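CAMP-dependent protein kinase regulatory subunit (Saccharomyces cerevisiae, PDB 6XQK) probably holds the catalytic subunit of protein kinase A inactive until cAMP binds, its N-terminal docking and dimerization domain joining regulatory subunits together. Local coordinates at residues A[16-21]-A[32-37]. Residues are numbered along the deposited sequence; the frame is centred on the assembly and turned at random.
Sequences LFQNEI and FSANYF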
ATOM      1  N   LEU A  16       0.243   9.133  16.611  1.00 21.63           N
ATOM      2  CA  LEU A  16      -0.503   9.801  15.545  1.00 20.86           C
ATOM      3  C   LEU A  16      -1.519   8.831  14.911  1.00 21.63           C
ATOM      4  O   LEU A  16      -2.657   9.211  14.594  1.00 21.63           O
ATOM      5  CB  LEU A  16       0.467  10.290  14.464  1.00 20.21           C
ATOM      6  CG  LEU A  16       1.170  11.627  14.654  1.00 20.98           C
ATOM      7  CD1 LEU A  16       1.902  12.004  13.381  1.00 21.41           C
ATOM      8  CD2 LEU A  16       0.188  12.729  15.011  1.00 21.55           C
ATOM      9  N   PHE A  17      -1.091   7.578  14.709  1.00 22.61           N
ATOM     10  CA  PHE A  17      -1.940   6.533  14.141  1.00 24.32           C
ATOM     11  C   PHE A  17      -3.077   6.182  15.095  1.00 26.09           C
ATOM     12  O   PHE A  17      -4.228   6.192  14.686  1.00 26.82           O
ATOM     13  CB  PHE A  17      -1.112   5.302  13.791  1.00 24.32           C
ATOM     14  CG  PHE A  17      -1.929   4.103  13.398  1.00 25.29           C
ATOM     15  CD1 PHE A  17      -2.732   4.131  12.273  1.00 26.38           C
ATOM     16  CD2 PHE A  17      -1.840   2.921  14.115  1.00 26.35           C
ATOM     17  CE1 PHE A  17      -3.454   3.008  11.886  1.00 27.18           C
ATOM     18  CE2 PHE A  17      -2.561   1.805  13.731  1.00 27.27           C
ATOM     19  CZ  PHE A  17      -3.375   1.860  12.624  1.00 27.01           C
ATOM     20  N   GLN A  18      -2.776   5.945  16.377  1.00 26.82           N
ATOM     21  CA  GLN A  18      -3.790   5.635  17.378  1.00 27.47           C
ATOM     22  C   GLN A  18      -4.819   6.766  17.502  1.00 26.06           C
ATOM     23  O   GLN A  18      -6.001   6.489  17.706  1.00 24.95           O
ATOM     24  CB  GLN A  18      -3.140   5.364  18.736  1.00 30.59           C
ATOM     25  CG  GLN A  18      -2.473   4.016  18.817  1.00 36.39           C
ATOM     26  CD  GLN A  18      -1.681   3.842  20.098  1.00 45.09           C
ATOM     27  OE1 GLN A  18      -0.675   3.137  20.126  1.00 47.79           O
ATOM     28  NE2 GLN A  18      -2.108   4.456  21.202  1.00 47.61           N
ATOM     29  N   ASN A  19      -4.371   8.027  17.356  1.00 25.49           N
ATOM     30  CA  ASN A  19      -5.247   9.188  17.408  1.00 25.20           C
ATOM     31  C   ASN A  19      -6.202   9.190  16.212  1.00 26.12           C
ATOM     32  O   ASN A  19      -7.378   9.524  16.363  1.00 26.39           O
ATOM     33  CB  ASN A  19      -4.427  10.469  17.433  1.00 25.07           C
ATOM     34  CG  ASN A  19      -3.766  10.750  18.755  1.00 26.40           C
ATOM     35  OD1 ASN A  19      -3.972  10.027  19.750  1.00 25.99           O
ATOM     36  ND2 ASN A  19      -2.944  11.809  18.786  1.00 26.32           N
ATOM     37  N   GLU A  20      -5.698   8.814  15.028  1.00 26.33           N
ATOM     38  CA  GLU A  20      -6.488   8.733  13.807  1.00 27.43           C
ATOM     39  C   GLU A  20      -7.553   7.637  13.879  1.00 27.72           C
ATOM     40  O   GLU A  20      -8.681   7.845  13.444  1.00 27.33           O
ATOM     41  CB  GLU A  20      -5.566   8.496  12.594  1.00 30.38           C
ATOM     42  CG  GLU A  20      -4.949   9.771  12.064  1.00 37.49           C
ATOM     43  CD  GLU A  20      -5.986  10.765  11.590  1.00 47.42           C
ATOM     44  OE1 GLU A  20      -6.895  10.358  10.828  1.00 50.20           O
ATOM     45  OE2 GLU A  20      -5.912  11.941  12.013  1.00 50.84           O
ATOM     46  N   ILE A  21      -7.192   6.482  14.445  1.00 28.13           N
ATOM     47  CA  ILE A  21      -8.102   5.352  14.628  1.00 28.98           C
ATOM     48  C   ILE A  21      -9.215   5.745  15.583  1.00 30.39           C
ATOM     49  O   ILE A  21     -10.375   5.445  15.316  1.00 30.90           O
ATOM     50  CB  ILE A  21      -7.337   4.117  15.181  1.00 28.77           C
ATOM     51  CG1 ILE A  21      -6.322   3.582  14.176  1.00 27.98           C
ATOM     52  CG2 ILE A  21      -8.289   3.015  15.665  1.00 29.23           C
ATOM     53  CD1 ILE A  21      -6.919   3.174  12.891  1.00 28.42           C
ATOM     54  N   PHE A  32      -8.410   1.213   6.337  1.00 22.09           N
ATOM     55  CA  PHE A  32      -8.108   2.549   6.836  1.00 22.88           C
ATOM     56  C   PHE A  32      -6.629   2.651   7.221  1.00 22.62           C
ATOM     57  O   PHE A  32      -5.978   3.659   6.909  1.00 23.22           O
ATOM     58  CB  PHE A  32      -8.971   2.862   8.072  1.00 23.39           C
ATOM     59  CG  PHE A  32      -8.706   4.215   8.697  1.00 24.59           C
ATOM     60  CD1 PHE A  32      -7.733   4.369   9.666  1.00 25.85           C
ATOM     61  CD2 PHE A  32      -9.449   5.320   8.334  1.00 25.70           C
ATOM     62  CE1 PHE A  32      -7.478   5.611  10.226  1.00 27.16           C
ATOM     63  CE2 PHE A  32      -9.199   6.560   8.904  1.00 26.85           C
ATOM     64  CZ  PHE A  32      -8.224   6.696   9.857  1.00 26.95           C
ATOM     65  N   SER A  33      -6.116   1.626   7.930  1.00 21.00           N
ATOM     66  CA  SER A  33      -4.741   1.610   8.398  1.00 20.28           C
ATOM     67  C   SER A  33      -3.743   1.510   7.251  1.00 18.14           C
ATOM     68  O   SER A  33      -2.756   2.224   7.263  1.00 18.79           O
ATOM     69  CB  SER A  33      -4.525   0.478   9.390  1.00 22.52           C
ATOM     70  OG  SER A  33      -5.460   0.596  10.444  1.00 26.00           O
ATOM     71  N   ALA A  34      -4.012   0.679   6.244  1.00 15.83           N
ATOM     72  CA  ALA A  34      -3.146   0.579   5.074  1.00 14.58           C
ATOM     73  C   ALA A  34      -3.150   1.929   4.327  1.00 14.87           C
ATOM     74  O   ALA A  34      -2.082   2.439   4.007  1.00 14.24           O
ATOM     75  CB  ALA A  34      -3.615  -0.538   4.147  1.00 13.24           C
ATOM     76  N   ASN A  35      -4.339   2.536   4.130  1.00 15.03           N
ATOM     77  CA  ASN A  35      -4.422   3.830   3.469  1.00 16.58           C
ATOM     78  C   ASN A  35      -3.654   4.913   4.226  1.00 17.31           C
ATOM     79  O   ASN A  35      -2.985   5.743   3.601  1.00 17.76           O
ATOM     80  CB  ASN A  35      -5.871   4.250   3.273  1.00 17.60           C
ATOM     81  CG  ASN A  35      -6.626   3.442   2.246  1.00 19.96           C
ATOM     82  OD1 ASN A  35      -6.090   2.545   1.583  1.00 21.82           O
ATOM     83  ND2 ASN A  35      -7.899   3.723   2.104  1.00 19.51           N
ATOM     84  N   TYR A  36      -3.741   4.892   5.567  1.00 17.23           N
ATOM     85  CA  TYR A  36      -3.050   5.854   6.420  1.00 17.88           C
ATOM     86  C   TYR A  36      -1.496   5.770   6.272  1.00 18.11           C
ATOM     87  O   TYR A  36      -0.818   6.794   6.068  1.00 18.50           O
ATOM     88  CB  TYR A  36      -3.477   5.660   7.896  1.00 18.07           C
ATOM     89  CG  TYR A  36      -2.702   6.548   8.858  1.00 18.69           C
ATOM     90  CD1 TYR A  36      -3.095   7.860   9.099  1.00 19.18           C
ATOM     91  CD2 TYR A  36      -1.536   6.100   9.466  1.00 19.14           C
ATOM     92  CE1 TYR A  36      -2.336   8.710   9.897  1.00 19.74           C
ATOM     93  CE2 TYR A  36      -0.789   6.928  10.300  1.00 20.06           C
ATOM     94  CZ  TYR A  36      -1.196   8.233  10.519  1.00 20.90           C
ATOM     95  OH  TYR A  36      -0.446   9.051  11.328  1.00 21.87           O
ATOM     96  N   PHE A  37      -0.947   4.559   6.394  1.00 16.84           N
ATOM     97  CA  PHE A  37       0.493   4.344   6.316  1.00 16.22           C
ATOM     98  C   PHE A  37       1.053   4.547   4.924  1.00 16.77           C
ATOM     99  O   PHE A  37       2.154   5.102   4.777  1.00 17.12           O
ATOM    100  CB  PHE A  37       0.870   2.989   6.905  1.00 15.11           C
ATOM    101  CG  PHE A  37       0.833   3.068   8.417  1.00 14.95           C
ATOM    102  CD1 PHE A  37       1.684   3.928   9.107  1.00 15.40           C
ATOM    103  CD2 PHE A  37      -0.082   2.341   9.139  1.00 15.08           C
ATOM    104  CE1 PHE A  37       1.643   4.013  10.491  1.00 15.86           C
ATOM    105  CE2 PHE A  37      -0.123   2.436  10.529  1.00 16.07           C
ATOM    106  CZ  PHE A  37       0.730   3.280  11.191  1.00 15.79           C
TER
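F17 lies level with Y36 and I21 with S33 where helix 8-24 and helix 29-49 pack together, their local axes 11.2 Å apart and at 136° between N-to-C directions, well short of antiparallel. F17 carries much of the contact: its CG lies anti to the backbone N (chi1 171°), which sends the ring across to the second helix. F37 sets CE2 over the centre of one face, and I21, a turn further along F17's own helix, lays CG1 over the opposite face nearer the rim. S33 meets the ring's edge in plane, OG 3.3 Å from CZ of F17; that hydroxyl is hydrogen-bonded to the carbonyl O of F29, one turn earlier. Y36 completes the aromatic cluster obliquely, its CD2 3.6 Å from CD1 of F17. This is the helical hairpin of the docking and dimerization domain, and the cluster extends into the subunit interface, where F17 meets F17 of the second subunit with ring planes at about 80°. With an alanine here the space between I21 and F37 would probably be left unfilled, and the partner subunit's F17 would be likely to lose its ring contact. Farther along, CD1 of I21 reaches CD1 of F32 at 3.5 Å. On the more exposed flank, CG of E20 packs 3.6 Å from CE1 of Y36, whose OH reaches CB of L16 at 3.5 Å.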